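ABC-type branched-chain amino acid transport systems periplasmic component-like protein (Thermomonospora curvata, PDB 4N03) probably serves as the substrate-binding component of an ABC transporter, capturing a fatty acid such as the palmitic acid found bound here. Local coordinates at residues D21-G26 and K332-E337; F125-A130 and Q142-T147; L171-F176 and A225-A230. All blocks are in the same frame, centred on the assembly; numbering follows the deposited sequence.

Contact 1. Residues D21-G26 and K332-E337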
ATOM      1  N   ASP A  21     -18.460 -19.904  24.861  1.00 16.56           N
ATOM      2  CA  ASP A  21     -17.210 -19.761  25.546  1.00 16.27           C
ATOM      3  C   ASP A  21     -17.128 -18.446  26.346  1.00 16.10           C
ATOM      4  O   ASP A  21     -16.065 -18.122  26.849  1.00 17.54           O
ATOM      5  CB  ASP A  21     -16.035 -19.888  24.555  1.00 15.22           C
ATOM      6  CG  ASP A  21     -16.079 -18.861  23.462  1.00 14.59           C
ATOM      7  OD1 ASP A  21     -17.054 -18.060  23.342  1.00 15.70           O
ATOM      8  OD2 ASP A  21     -15.091 -18.868  22.693  1.00 15.11           O
ATOM      9  N   GLY A  22     -18.239 -17.710  26.437  1.00 15.22           N
ATOM     10  CA  GLY A  22     -18.258 -16.405  27.131  1.00 15.30           C
ATOM     11  C   GLY A  22     -17.679 -15.216  26.355  1.00 14.30           C
ATOM     12  O   GLY A  22     -17.553 -14.109  26.910  1.00 16.44           O
ATOM     13  N   VAL A  23     -17.377 -15.409  25.090  1.00 14.38           N
ATOM     14  CA  VAL A  23     -16.806 -14.359  24.275  1.00 13.87           C
ATOM     15  C   VAL A  23     -17.923 -13.561  23.624  1.00 13.08           C
ATOM     16  O   VAL A  23     -18.801 -14.088  22.970  1.00 14.64           O
ATOM     17  CB  VAL A  23     -15.835 -14.950  23.227  1.00 13.51           C
ATOM     18  CG1 VAL A  23     -15.378 -13.873  22.261  1.00 14.77           C
ATOM     19  CG2 VAL A  23     -14.688 -15.677  23.906  1.00 15.02           C
ATOM     20  N   LYS A  24     -17.868 -12.236  23.811  1.00 13.37           N
ATOM     21  CA  LYS A  24     -18.819 -11.354  23.162  0.60 13.57           C
ATOM     22  C   LYS A  24     -18.602 -11.351  21.647  1.00 13.02           C
ATOM     23  O   LYS A  24     -17.481 -11.351  21.176  1.00 14.33           O
ATOM     24  CB  LYS A  24     -18.699  -9.927  23.708  0.60 14.97           C
ATOM     25  CG  LYS A  24     -19.079  -9.754  25.170  0.60 18.41           C
ATOM     26  CD  LYS A  24     -18.696  -8.364  25.672  0.60 23.29           C
ATOM     27  CE  LYS A  24     -18.940  -8.174  27.154  0.60 27.74           C
ATOM     28  NZ  LYS A  24     -18.063  -7.075  27.638  0.60 33.17           N
ATOM     29  N   GLN A  25     -19.705 -11.407  20.908  1.00 13.58           N
ATOM     30  CA  GLN A  25     -19.661 -11.570  19.464  1.00 12.96           C
ATOM     31  C   GLN A  25     -20.290 -10.362  18.756  1.00 14.86           C
ATOM     32  O   GLN A  25     -21.481 -10.185  18.807  1.00 16.05           O
ATOM     33  CB  GLN A  25     -20.381 -12.864  19.073  1.00 14.58           C
ATOM     34  CG  GLN A  25     -19.783 -14.118  19.734  1.00 14.85           C
ATOM     35  CD  GLN A  25     -20.485 -15.441  19.438  1.00 15.15           C
ATOM     36  OE1 GLN A  25     -19.859 -16.474  19.629  1.00 18.06           O
ATOM     37  NE2 GLN A  25     -21.713 -15.444  19.047  1.00 17.49           N
ATOM     38  N   GLY A  26     -19.475  -9.623  18.017  1.00 14.23           N
ATOM     39  CA  GLY A  26     -19.984  -8.516  17.222  1.00 14.74           C
ATOM     40  C   GLY A  26     -20.477  -8.971  15.882  1.00 14.02           C
ATOM     41  O   GLY A  26     -20.607 -10.183  15.605  1.00 13.77           O
ATOM     42  N   LYS A 332     -12.127 -11.824  25.899  1.00 14.72           N
ATOM     43  CA  LYS A 332     -13.485 -12.294  25.715  0.70 16.01           C
ATOM     44  C   LYS A 332     -14.390 -11.284  25.027  1.00 14.28           C
ATOM     45  O   LYS A 332     -15.580 -11.146  25.346  1.00 16.37           O
ATOM     46  CB  LYS A 332     -14.052 -12.798  27.032  0.70 19.79           C
ATOM     47  CG  LYS A 332     -13.286 -14.001  27.546  0.70 25.28           C
ATOM     48  CD  LYS A 332     -14.176 -14.881  28.394  0.70 30.33           C
ATOM     49  CE  LYS A 332     -13.396 -16.068  28.902  0.70 30.52           C
ATOM     50  NZ  LYS A 332     -13.071 -17.055  27.836  0.70 30.20           N
ATOM     51  N   ASP A 333     -13.817 -10.630  24.018  1.00 14.12           N
ATOM     52  CA  ASP A 333     -14.475  -9.464  23.419  1.00 13.27           C
ATOM     53  C   ASP A 333     -14.223  -9.324  21.942  1.00 13.24           C
ATOM     54  O   ASP A 333     -13.446  -8.463  21.500  1.00 14.26           O
ATOM     55  CB  ASP A 333     -14.053  -8.205  24.193  1.00 13.43           C
ATOM     56  CG  ASP A 333     -14.871  -6.984  23.872  1.00 15.13           C
ATOM     57  OD1 ASP A 333     -15.927  -7.081  23.218  1.00 17.34           O
ATOM     58  OD2 ASP A 333     -14.459  -5.899  24.318  1.00 16.95           O
ATOM     59  N   LEU A 334     -14.874 -10.180  21.150  1.00 12.60           N
ATOM     60  CA  LEU A 334     -14.819 -10.099  19.691  1.00 11.99           C
ATOM     61  C   LEU A 334     -15.922  -9.198  19.148  1.00 12.89           C
ATOM     62  O   LEU A 334     -16.678  -9.547  18.261  1.00 14.64           O
ATOM     63  CB  LEU A 334     -14.863 -11.501  19.055  1.00 12.85           C
ATOM     64  CG  LEU A 334     -13.655 -12.412  19.262  1.00 14.56           C
ATOM     65  CD1 LEU A 334     -13.929 -13.803  18.697  1.00 15.99           C
ATOM     66  CD2 LEU A 334     -12.460 -11.828  18.555  1.00 18.22           C
ATOM     67  N   THR A 335     -15.943  -7.983  19.666  1.00 13.78           N
ATOM     68  CA  THR A 335     -16.779  -6.881  19.201  1.00 13.02           C
ATOM     69  C   THR A 335     -15.890  -5.908  18.495  1.00 11.23           C
ATOM     70  O   THR A 335     -14.672  -5.971  18.552  1.00 12.26           O
ATOM     71  CB  THR A 335     -17.493  -6.217  20.363  1.00 14.47           C
ATOM     72  OG1 THR A 335     -16.516  -5.596  21.214  1.00 14.98           O
ATOM     73  CG2 THR A 335     -18.344  -7.207  21.131  1.00 16.07           C
ATOM     74  N   ARG A 336     -16.522  -4.949  17.816  1.00 11.63           N
ATOM     75  CA  ARG A 336     -15.736  -3.935  17.137  1.00 11.85           C
ATOM     76  C   ARG A 336     -14.934  -3.064  18.115  1.00 11.02           C
ATOM     77  O   ARG A 336     -13.786  -2.772  17.859  1.00 11.63           O
ATOM     78  CB  ARG A 336     -16.633  -3.098  16.246  1.00 13.11           C
ATOM     79  CG  ARG A 336     -17.057  -3.968  15.057  1.00 13.85           C
ATOM     80  CD  ARG A 336     -17.678  -3.149  13.985  1.00 14.05           C
ATOM     81  NE  ARG A 336     -18.058  -3.983  12.870  1.00 12.81           N
ATOM     82  CZ  ARG A 336     -19.083  -3.702  12.093  1.00 12.84           C
ATOM     83  NH1 ARG A 336     -19.782  -2.567  12.286  1.00 14.53           N
ATOM     84  NH2 ARG A 336     -19.432  -4.534  11.131  1.00 13.94           N
ATOM     85  N   GLU A 337     -15.505  -2.750  19.280  1.00 12.10           N
ATOM     86  CA  GLU A 337     -14.772  -2.024  20.317  0.60 13.35           C
ATOM     87  C   GLU A 337     -13.578  -2.850  20.837  1.00 11.84           C
ATOM     88  O   GLU A 337     -12.445  -2.396  20.972  1.00 12.31           O
ATOM     89  CB  GLU A 337     -15.722  -1.654  21.465  0.60 16.66           C
ATOM     90  CG  GLU A 337     -15.088  -0.963  22.658  0.60 21.00           C
ATOM     91  CD  GLU A 337     -16.094  -0.649  23.753  0.60 28.16           C
ATOM     92  OE1 GLU A 337     -16.037  -1.315  24.807  0.60 33.55           O
ATOM     93  OE2 GLU A 337     -16.934   0.256  23.563  0.60 40.25           O
TER
HETATM   94  O   HOH W   1     -15.416  -6.287  27.319  1.00 45.18           O

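Contact 2. Residues F125-A130 and Q142-T147. With PLM (palmitic acid), chain B.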
ATOM      1  N   PHE A 125     -12.952  -1.644  11.896  1.00 10.86           N
ATOM      2  CA  PHE A 125     -11.516  -1.692  11.746  1.00 10.68           C
ATOM      3  C   PHE A 125     -11.168  -2.005  10.330  1.00 10.35           C
ATOM      4  O   PHE A 125     -11.588  -3.053   9.813  1.00 11.15           O
ATOM      5  CB  PHE A 125     -10.920  -2.742  12.720  1.00 10.94           C
ATOM      6  CG  PHE A 125      -9.430  -2.896  12.671  1.00 11.18           C
ATOM      7  CD1 PHE A 125      -8.585  -1.828  12.396  1.00 11.83           C
ATOM      8  CD2 PHE A 125      -8.847  -4.151  12.906  1.00 12.14           C
ATOM      9  CE1 PHE A 125      -7.218  -1.995  12.353  1.00 12.31           C
ATOM     10  CE2 PHE A 125      -7.473  -4.272  12.900  1.00 13.38           C
ATOM     11  CZ  PHE A 125      -6.656  -3.228  12.596  1.00 13.14           C
ATOM     12  N   THR A 126     -10.436  -1.138   9.654  1.00  9.84           N
ATOM     13  CA  THR A 126     -10.131  -1.193   8.256  1.00  9.54           C
ATOM     14  C   THR A 126      -8.646  -1.039   8.065  1.00 10.52           C
ATOM     15  O   THR A 126      -8.081  -0.060   8.582  1.00 10.93           O
ATOM     16  CB  THR A 126     -10.923  -0.097   7.522  1.00 10.58           C
ATOM     17  OG1 THR A 126     -12.314  -0.239   7.758  1.00 11.20           O
ATOM     18  CG2 THR A 126     -10.683  -0.149   6.065  1.00 11.34           C
ATOM     19  N   ILE A 127      -8.028  -1.948   7.291  1.00 10.34           N
ATOM     20  CA  ILE A 127      -6.643  -1.849   6.953  1.00 10.57           C
ATOM     21  C   ILE A 127      -6.519  -1.634   5.467  1.00 11.10           C
ATOM     22  O   ILE A 127      -6.624  -2.595   4.656  1.00 12.42           O
ATOM     23  CB  ILE A 127      -5.813  -3.084   7.367  1.00 11.09           C
ATOM     24  CG1 ILE A 127      -6.041  -3.465   8.812  1.00 11.35           C
ATOM     25  CG2 ILE A 127      -4.337  -2.873   7.046  1.00 12.58           C
ATOM     26  CD1 ILE A 127      -5.454  -4.809   9.219  1.00 12.18           C
ATOM     27  N   PRO A 128      -6.366  -0.381   5.035  1.00 10.99           N
ATOM     28  CA  PRO A 128      -6.248  -0.142   3.587  1.00 12.61           C
ATOM     29  C   PRO A 128      -4.931  -0.605   2.976  1.00 12.83           C
ATOM     30  O   PRO A 128      -3.915  -0.687   3.638  1.00 13.20           O
ATOM     31  CB  PRO A 128      -6.320   1.395   3.489  1.00 12.41           C
ATOM     32  CG  PRO A 128      -6.849   1.865   4.789  1.00 12.89           C
ATOM     33  CD  PRO A 128      -6.354   0.883   5.781  1.00 11.03           C
ATOM     34  N   SER A 129      -4.990  -0.934   1.693  1.00 13.39           N
ATOM     35  CA  SER A 129      -3.779  -0.873   0.803  1.00 13.81           C
ATOM     36  C   SER A 129      -3.914   0.436   0.018  1.00 11.60           C
ATOM     37  O   SER A 129      -4.452   0.550  -1.078  1.00 11.59           O
ATOM     38  CB  SER A 129      -3.660  -2.091  -0.092  1.00 13.71           C
ATOM     39  OG  SER A 129      -3.514  -3.262   0.660  1.00 14.39           O
ATOM     40  N   ALA A 130      -3.535   1.503   0.716  1.00 10.64           N
ATOM     41  CA  ALA A 130      -3.765   2.871   0.385  1.00 10.68           C
ATOM     42  C   ALA A 130      -3.024   3.713   1.423  1.00 10.70           C
ATOM     43  O   ALA A 130      -3.088   3.403   2.602  1.00 11.66           O
ATOM     44  CB  ALA A 130      -5.220   3.189   0.427  1.00 12.13           C
ATOM     45  N   GLN A 142      -6.307   1.804  10.046  1.00 10.36           N
ATOM     46  CA  GLN A 142      -4.855   1.754  10.183  1.00  9.84           C
ATOM     47  C   GLN A 142      -4.185   1.956   8.866  1.00  9.57           C
ATOM     48  O   GLN A 142      -4.169   1.040   8.026  1.00 10.82           O
ATOM     49  CB  GLN A 142      -4.417   0.410  10.754  1.00 10.08           C
ATOM     50  CG  GLN A 142      -2.900   0.301  10.885  1.00 10.65           C
ATOM     51  CD  GLN A 142      -2.409   1.350  11.890  1.00 10.66           C
ATOM     52  OE1 GLN A 142      -2.821   1.328  13.043  1.00 12.91           O
ATOM     53  NE2 GLN A 142      -1.530   2.228  11.465  1.00 10.59           N
ATOM     54  N   VAL A 143      -3.578   3.120   8.682  1.00  9.80           N
ATOM     55  CA  VAL A 143      -2.726   3.339   7.527  1.00 10.08           C
ATOM     56  C   VAL A 143      -1.390   2.726   7.861  1.00  9.81           C
ATOM     57  O   VAL A 143      -0.757   3.066   8.836  1.00 10.54           O
ATOM     58  CB  VAL A 143      -2.576   4.832   7.211  1.00 10.81           C
ATOM     59  CG1 VAL A 143      -1.688   4.972   5.980  1.00 11.24           C
ATOM     60  CG2 VAL A 143      -3.940   5.486   6.979  1.00 11.90           C
ATOM     61  N   THR A 144      -1.006   1.707   7.093  1.00  9.72           N
ATOM     62  CA  THR A 144       0.251   1.015   7.376  1.00  9.95           C
ATOM     63  C   THR A 144       1.435   1.779   6.801  1.00  9.30           C
ATOM     64  O   THR A 144       1.241   2.678   5.985  1.00 11.27           O
ATOM     65  CB  THR A 144       0.214  -0.395   6.799  1.00 10.48           C
ATOM     66  OG1 THR A 144      -0.019  -0.307   5.400  1.00 11.03           O
ATOM     67  CG2 THR A 144      -0.889  -1.244   7.459  1.00 10.92           C
ATOM     68  N   GLY A 145       2.636   1.482   7.221  1.00 10.41           N
ATOM     69  CA  GLY A 145       3.813   2.044   6.599  1.00  9.87           C
ATOM     70  C   GLY A 145       3.846   3.567   6.685  1.00  9.48           C
ATOM     71  O   GLY A 145       3.411   4.162   7.690  1.00 10.46           O
ATOM     72  N   THR A 146       4.432   4.153   5.659  1.00  9.11           N
ATOM     73  CA  THR A 146       4.488   5.593   5.448  1.00  8.88           C
ATOM     74  C   THR A 146       3.263   6.055   4.670  1.00  9.25           C
ATOM     75  O   THR A 146       2.549   5.249   4.034  1.00  9.79           O
ATOM     76  CB  THR A 146       5.719   5.916   4.584  1.00 10.23           C
ATOM     77  OG1 THR A 146       5.596   5.078   3.426  1.00 10.21           O
ATOM     78  CG2 THR A 146       7.023   5.638   5.280  1.00 10.84           C
ATOM     79  N   THR A 147       3.021   7.357   4.677  1.00  8.80           N
ATOM     80  CA  THR A 147       2.112   7.976   3.742  1.00  8.70           C
ATOM     81  C   THR A 147       2.834   8.421   2.486  1.00  8.58           C
ATOM     82  O   THR A 147       4.054   8.559   2.457  1.00  8.91           O
ATOM     83  CB  THR A 147       1.367   9.126   4.425  1.00  9.26           C
ATOM     84  OG1 THR A 147       2.276   9.992   5.098  1.00  9.43           O
ATOM     85  CG2 THR A 147       0.371   8.576   5.397  1.00 10.91           C
TER
HETATM   86  C1  PLM B 601      -4.113   4.242  -4.064  1.00 10.49           C
HETATM   87  O1  PLM B 601      -3.690   4.619  -2.940  1.00 10.86           O
HETATM   88  O2  PLM B 601      -5.259   4.473  -4.507  1.00 11.00           O
HETATM   89  C2  PLM B 601      -3.248   3.300  -4.869  1.00 12.83           C
HETATM   90  C3  PLM B 601      -3.475   1.836  -4.290  1.00 15.04           C
HETATM   91  C4  PLM B 601      -2.509   0.819  -4.853  1.00 15.32           C
HETATM   92  C5  PLM B 601      -2.769  -0.561  -4.354  1.00 17.12           C
HETATM   93  C6  PLM B 601      -1.796  -1.687  -4.766  1.00 17.77           C
HETATM   94  C7  PLM B 601      -0.690  -1.837  -3.730  1.00 19.80           C
HETATM   95  C8  PLM B 601       0.432  -2.768  -4.099  1.00 22.46           C
HETATM   96  C9  PLM B 601       1.359  -3.154  -2.961  1.00 24.37           C
HETATM   97  CA  PLM B 601       2.581  -2.227  -2.764  1.00 23.22           C
HETATM   98  CB  PLM B 601       3.246  -2.586  -1.376  1.00 24.01           C
HETATM   99  CC  PLM B 601       3.423  -1.319  -0.488  1.00 19.31           C
HETATM  100  CD  PLM B 601       3.540  -1.605   0.995  1.00 17.40           C
HETATM  101  CE  PLM B 601       3.678  -0.403   1.920  0.50 18.73           C
HETATM  102  CF  PLM B 601       3.159  -0.739   3.327  0.50 20.51           C
HETATM  103  CG  PLM B 601       4.175  -1.408   4.235  0.50 21.00           C
HETATM  104  O   HOH W   2      -2.701   1.589   4.785  1.00 13.34           O
HETATM  105  O   HOH W   3      -1.558  -2.180   4.138  1.00 13.59           O

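Contact 3. Residues L171-F176 and A225-A230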
ATOM      1  N   LEU A 171      11.457  18.884 -11.252  1.00  9.92           N
ATOM      2  CA  LEU A 171      10.809  17.594 -11.157  1.00 10.69           C
ATOM      3  C   LEU A 171       9.508  17.648 -11.899  1.00 11.50           C
ATOM      4  O   LEU A 171       8.734  18.565 -11.688  1.00 13.85           O
ATOM      5  CB  LEU A 171      10.514  17.282  -9.669  1.00 10.64           C
ATOM      6  CG  LEU A 171      11.662  17.445  -8.675  1.00 12.42           C
ATOM      7  CD1 LEU A 171      11.146  17.151  -7.276  1.00 12.51           C
ATOM      8  CD2 LEU A 171      12.796  16.515  -9.028  1.00 13.32           C
ATOM      9  N   GLY A 172       9.232  16.642 -12.734  1.00 10.25           N
ATOM     10  CA  GLY A 172       7.923  16.487 -13.338  1.00 10.30           C
ATOM     11  C   GLY A 172       7.185  15.368 -12.702  1.00 10.24           C
ATOM     12  O   GLY A 172       7.656  14.227 -12.806  1.00 14.35           O
ATOM     13  N   HIS A 173       6.022  15.627 -12.111  1.00  9.47           N
ATOM     14  CA  HIS A 173       5.285  14.603 -11.379  1.00  9.32           C
ATOM     15  C   HIS A 173       3.966  14.337 -12.052  1.00  9.71           C
ATOM     16  O   HIS A 173       3.079  15.187 -12.124  1.00 10.15           O
ATOM     17  CB  HIS A 173       5.100  15.065  -9.933  1.00  9.55           C
ATOM     18  CG  HIS A 173       4.687  13.962  -9.006  1.00  9.47           C
ATOM     19  ND1 HIS A 173       4.831  14.083  -7.653  1.00 10.18           N
ATOM     20  CD2 HIS A 173       4.145  12.731  -9.251  1.00  9.26           C
ATOM     21  CE1 HIS A 173       4.379  12.975  -7.090  1.00  9.24           C
ATOM     22  NE2 HIS A 173       3.963  12.136  -8.036  1.00  9.56           N
ATOM     23  N   VAL A 174       3.847  13.137 -12.618  1.00  9.50           N
ATOM     24  CA  VAL A 174       2.642  12.636 -13.228  1.00  9.86           C
ATOM     25  C   VAL A 174       1.870  11.925 -12.154  1.00  9.10           C
ATOM     26  O   VAL A 174       2.426  10.982 -11.534  1.00  9.86           O
ATOM     27  CB  VAL A 174       2.985  11.656 -14.381  1.00 10.18           C
ATOM     28  CG1 VAL A 174       1.718  11.049 -14.973  1.00 12.08           C
ATOM     29  CG2 VAL A 174       3.803  12.332 -15.477  1.00 11.26           C
ATOM     30  N   TYR A 175       0.608  12.282 -11.888  1.00  9.87           N
ATOM     31  CA  TYR A 175      -0.059  11.760 -10.694  1.00  9.31           C
ATOM     32  C   TYR A 175      -1.516  11.507 -10.925  1.00  9.52           C
ATOM     33  O   TYR A 175      -2.220  12.364 -11.541  1.00  9.77           O
ATOM     34  CB  TYR A 175       0.184  12.760  -9.501  1.00  9.72           C
ATOM     35  CG  TYR A 175      -0.535  14.092  -9.646  1.00  9.43           C
ATOM     36  CD1 TYR A 175      -0.010  15.132 -10.393  1.00 10.28           C
ATOM     37  CD2 TYR A 175      -1.781  14.257  -9.077  1.00  9.67           C
ATOM     38  CE1 TYR A 175      -0.732  16.335 -10.560  1.00 10.82           C
ATOM     39  CE2 TYR A 175      -2.483  15.465  -9.242  1.00 10.78           C
ATOM     40  CZ  TYR A 175      -1.963  16.473  -9.992  1.00 10.88           C
ATOM     41  OH  TYR A 175      -2.715  17.643 -10.188  1.00 12.05           O
ATOM     42  N   PHE A 176      -2.051  10.438 -10.339  1.00  9.67           N
ATOM     43  CA  PHE A 176      -3.458  10.195 -10.305  1.00  9.06           C
ATOM     44  C   PHE A 176      -4.108  11.308  -9.469  1.00  9.58           C
ATOM     45  O   PHE A 176      -3.820  11.486  -8.305  1.00 10.28           O
ATOM     46  CB  PHE A 176      -3.785   8.851  -9.658  1.00  9.60           C
ATOM     47  CG  PHE A 176      -3.644   7.603 -10.497  1.00  9.54           C
ATOM     48  CD1 PHE A 176      -3.354   7.611 -11.820  1.00  9.95           C
ATOM     49  CD2 PHE A 176      -3.867   6.383  -9.892  1.00 10.44           C
ATOM     50  CE1 PHE A 176      -3.288   6.420 -12.543  1.00 10.65           C
ATOM     51  CE2 PHE A 176      -3.787   5.180 -10.586  1.00 10.91           C
ATOM     52  CZ  PHE A 176      -3.484   5.214 -11.895  1.00 10.22           C
ATOM     53  N   ALA A 225      14.008  15.111 -13.559  1.00 11.25           N
ATOM     54  CA  ALA A 225      13.605  13.841 -12.985  1.00 10.89           C
ATOM     55  C   ALA A 225      12.134  13.737 -13.179  1.00 11.09           C
ATOM     56  O   ALA A 225      11.419  14.739 -13.245  1.00 11.76           O
ATOM     57  CB  ALA A 225      13.959  13.764 -11.491  1.00 11.81           C
ATOM     58  N   ILE A 226      11.648  12.498 -13.305  1.00 10.71           N
ATOM     59  CA  ILE A 226      10.243  12.196 -13.562  1.00 10.49           C
ATOM     60  C   ILE A 226       9.722  11.431 -12.378  1.00 10.61           C
ATOM     61  O   ILE A 226      10.272  10.373 -12.049  1.00 11.30           O
ATOM     62  CB  ILE A 226      10.076  11.357 -14.845  1.00 11.09           C
ATOM     63  CG1 ILE A 226      10.621  12.120 -16.070  1.00 12.03           C
ATOM     64  CG2 ILE A 226       8.628  10.959 -15.044  1.00 13.07           C
ATOM     65  CD1 ILE A 226      10.772  11.247 -17.307  1.00 15.22           C
ATOM     66  N   LEU A 227       8.653  11.867 -11.759  1.00  9.86           N
ATOM     67  CA  LEU A 227       7.996  11.205 -10.644  1.00  9.30           C
ATOM     68  C   LEU A 227       6.649  10.729 -11.122  1.00  9.89           C
ATOM     69  O   LEU A 227       6.001  11.382 -11.944  1.00  9.98           O
ATOM     70  CB  LEU A 227       7.838  12.147  -9.446  1.00  9.42           C
ATOM     71  CG  LEU A 227       9.078  12.323  -8.564  1.00 11.89           C
ATOM     72  CD1 LEU A 227      10.366  12.681  -9.278  1.00 13.86           C
ATOM     73  CD2 LEU A 227       8.760  13.356  -7.489  1.00 12.81           C
ATOM     74  N   LEU A 228       6.249   9.549 -10.630  1.00  9.32           N
ATOM     75  CA  LEU A 228       5.025   8.906 -11.099  1.00  9.30           C
ATOM     76  C   LEU A 228       4.244   8.334  -9.947  1.00  9.39           C
ATOM     77  O   LEU A 228       4.721   7.438  -9.252  1.00 10.45           O
ATOM     78  CB  LEU A 228       5.327   7.807 -12.101  1.00 10.03           C
ATOM     79  CG  LEU A 228       4.122   7.071 -12.688  1.00 11.20           C
ATOM     80  CD1 LEU A 228       3.204   7.996 -13.480  1.00 11.23           C
ATOM     81  CD2 LEU A 228       4.530   5.901 -13.559  1.00 12.11           C
ATOM     82  N   SER A 229       3.003   8.764  -9.796  1.00  8.92           N
ATOM     83  CA  SER A 229       2.070   8.181  -8.850  1.00  8.97           C
ATOM     84  C   SER A 229       0.868   7.703  -9.600  1.00  9.02           C
ATOM     85  O   SER A 229      -0.068   8.425  -9.905  1.00 10.29           O
ATOM     86  CB  SER A 229       1.700   9.187  -7.761  1.00  9.86           C
ATOM     87  OG  SER A 229       2.856   9.699  -7.126  1.00  9.96           O
ATOM     88  N   ALA A 230       0.969   6.436 -10.006  1.00  9.31           N
ATOM     89  CA  ALA A 230      -0.016   5.788 -10.878  1.00 10.25           C
ATOM     90  C   ALA A 230       0.164   4.284 -10.664  1.00 10.33           C
ATOM     91  O   ALA A 230       0.715   3.858  -9.633  1.00 10.72           O
ATOM     92  CB  ALA A 230       0.226   6.196 -12.297  1.00 10.05           C
TER

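Contact 1. Residues D21-G26 and K332-E337
K24 and L334 belong to two short parallel strands, 24-25 and 333-334, joined chiefly through their backbones. K24 N donates to K332 O at 3.0 Å, almost straight at 171°, and K24 O receives a weak, bent bond from L334 N. The pairing closes with G26 N on L334 O at 2.8 Å.

On one face V23 CG1 lies 3.8 Å from L334 CG, the side chains crossing obliquely. V23 holds that methyl anti to its own nitrogen (chi1 173°), carrying it to the leucine.

K24 and D333 share the other face. In one of its two modelled conformers K24 runs extended past D333, its CD 3.9 Å from D333 OD1, and its NZ donates to a water that donates weakly to D333 OD2. D333 OD1 also accepts from T335 OG1 at 2.6 Å, from above the carboxylate plane. Ahead of the strands, K332, also modelled twice, reaches D21 O weakly through NZ in one conformer.

K332 is the C-prime residue of the Schellman motif closing helix 309-330, and T335 N-caps helix 336-343 by bonding G338 N. The pairing thus ties the N-terminal segment, also held by R73, to the link between two helices.

Contact 2. Residues F125-A130 and Q142-T147
From T126 to P128 the strand passes alongside Q142 and V143, yet a single direct backbone bond joins them: Q142 N to T126 O, 3.0 Å, nearly along the C=O axis. Beyond it the chains diverge and water takes over. One water donates to both P128 O and A130 O and accepts from T144 N; a second lies between P128 O and T144 OG1, 2.7 Å from that hydroxyl. Two buried carbonyls and an amide of the loop are thereby satisfied without direct pairing.

F125 and Q142 lie side by side, Q142 CB coming to the edge of the F125 ring at 4.0 Å from CE1. Having left the backbone with CG anti to N, the Q142 chain bends at chi2 (63°), turning its amide back so that NE2 donates to V143 O at 2.9 Å, within the amide's own plane. OE1 is taken by H343. I127 and T144 cross at about a right angle and meet methyl to methyl, CG2 to CG2 at 3.8 Å. P128 sets CD close against Q142 O, 3.1 Å away.

Both segments reach the palmitic acid from different ends: S129 O is 3.6 Å from C3 near the carboxylate, whereas T144 OG1, bonded to W131 NE1, lies 3.8 Å from CF near the tail. As in periplasmic binding proteins generally, a strand end and the loop after it line the ligand cleft. Strand 126-129 is one of the two edge strands of the parallel four-stranded sheet, next to strand 103-107. Helix 109-122 touches T126, P128 and A130, while I320 of helix 309-330 packs against F125, I127 and T144; the loop leads on into helix 148-161.

Contact 3. Residues L171-F176 and A225-A230
S229 OG is held by two partners, H173 NE2 at 2.8 Å and the hydroxyl of S254. The serine meets the imidazole at its edge, near the ring plane, along a fairly straight line of 164°; either atom could be the donor. H173 carries its ring anti to its own nitrogen (chi1 -165°), swinging it across the neighbouring strand, where L227 CB covers one face in a CH-pi contact 3.8 Å from the centroid. A weak bond between ND1 and T188 OG1 further restrains the ring.

Beneath these side chains the strands run parallel, 16° apart, in regular register. G172 N bonds to A225 O, L227 N to G172 O, V174 N to L227 O, S229 N to V174 O and F176 N to S229 O.

On the face opposite H173, V174 and L228 lie side by side, CG1 3.7 Å from CD1. At the strand ends F176 lays its ring flat over A230, whose CA sits over the ring centre, 3.6 Å from the centroid; Y46 and I204 also touch this side chain. An alanine here is likely to uncover A230 and open a gap beside Y46 and I204.

Buried parallel strands of this kind suit the Rossmann-like lobes of periplasmic binding proteins; the bond to S229, the weak one to T188 and the L227 CB contact together satisfy the imidazole and probably limit its rotation.

The three contacts sample different levels of a two-lobed binding protein. Contact 1 lies at the surface, about 29 Å from the chain centre, and closes a long loop of chain within which both other contacts fall. Contact 2 is about 24 Å from it between centres, with nearest atoms about 5 Å apart but not touching; helix 309-330 links them, K332 lying just past its end and I320 packing against contact 2. Contact 3 belongs to the seven-stranded sheet, on the opposite side of the chain centre from contact 1. Palmitic acid lies between: contact 2 touches it, whereas the F176 side chain stays about 6 Å away. Contacts 2 and 3 approach within about 10 Å at their nearest atoms.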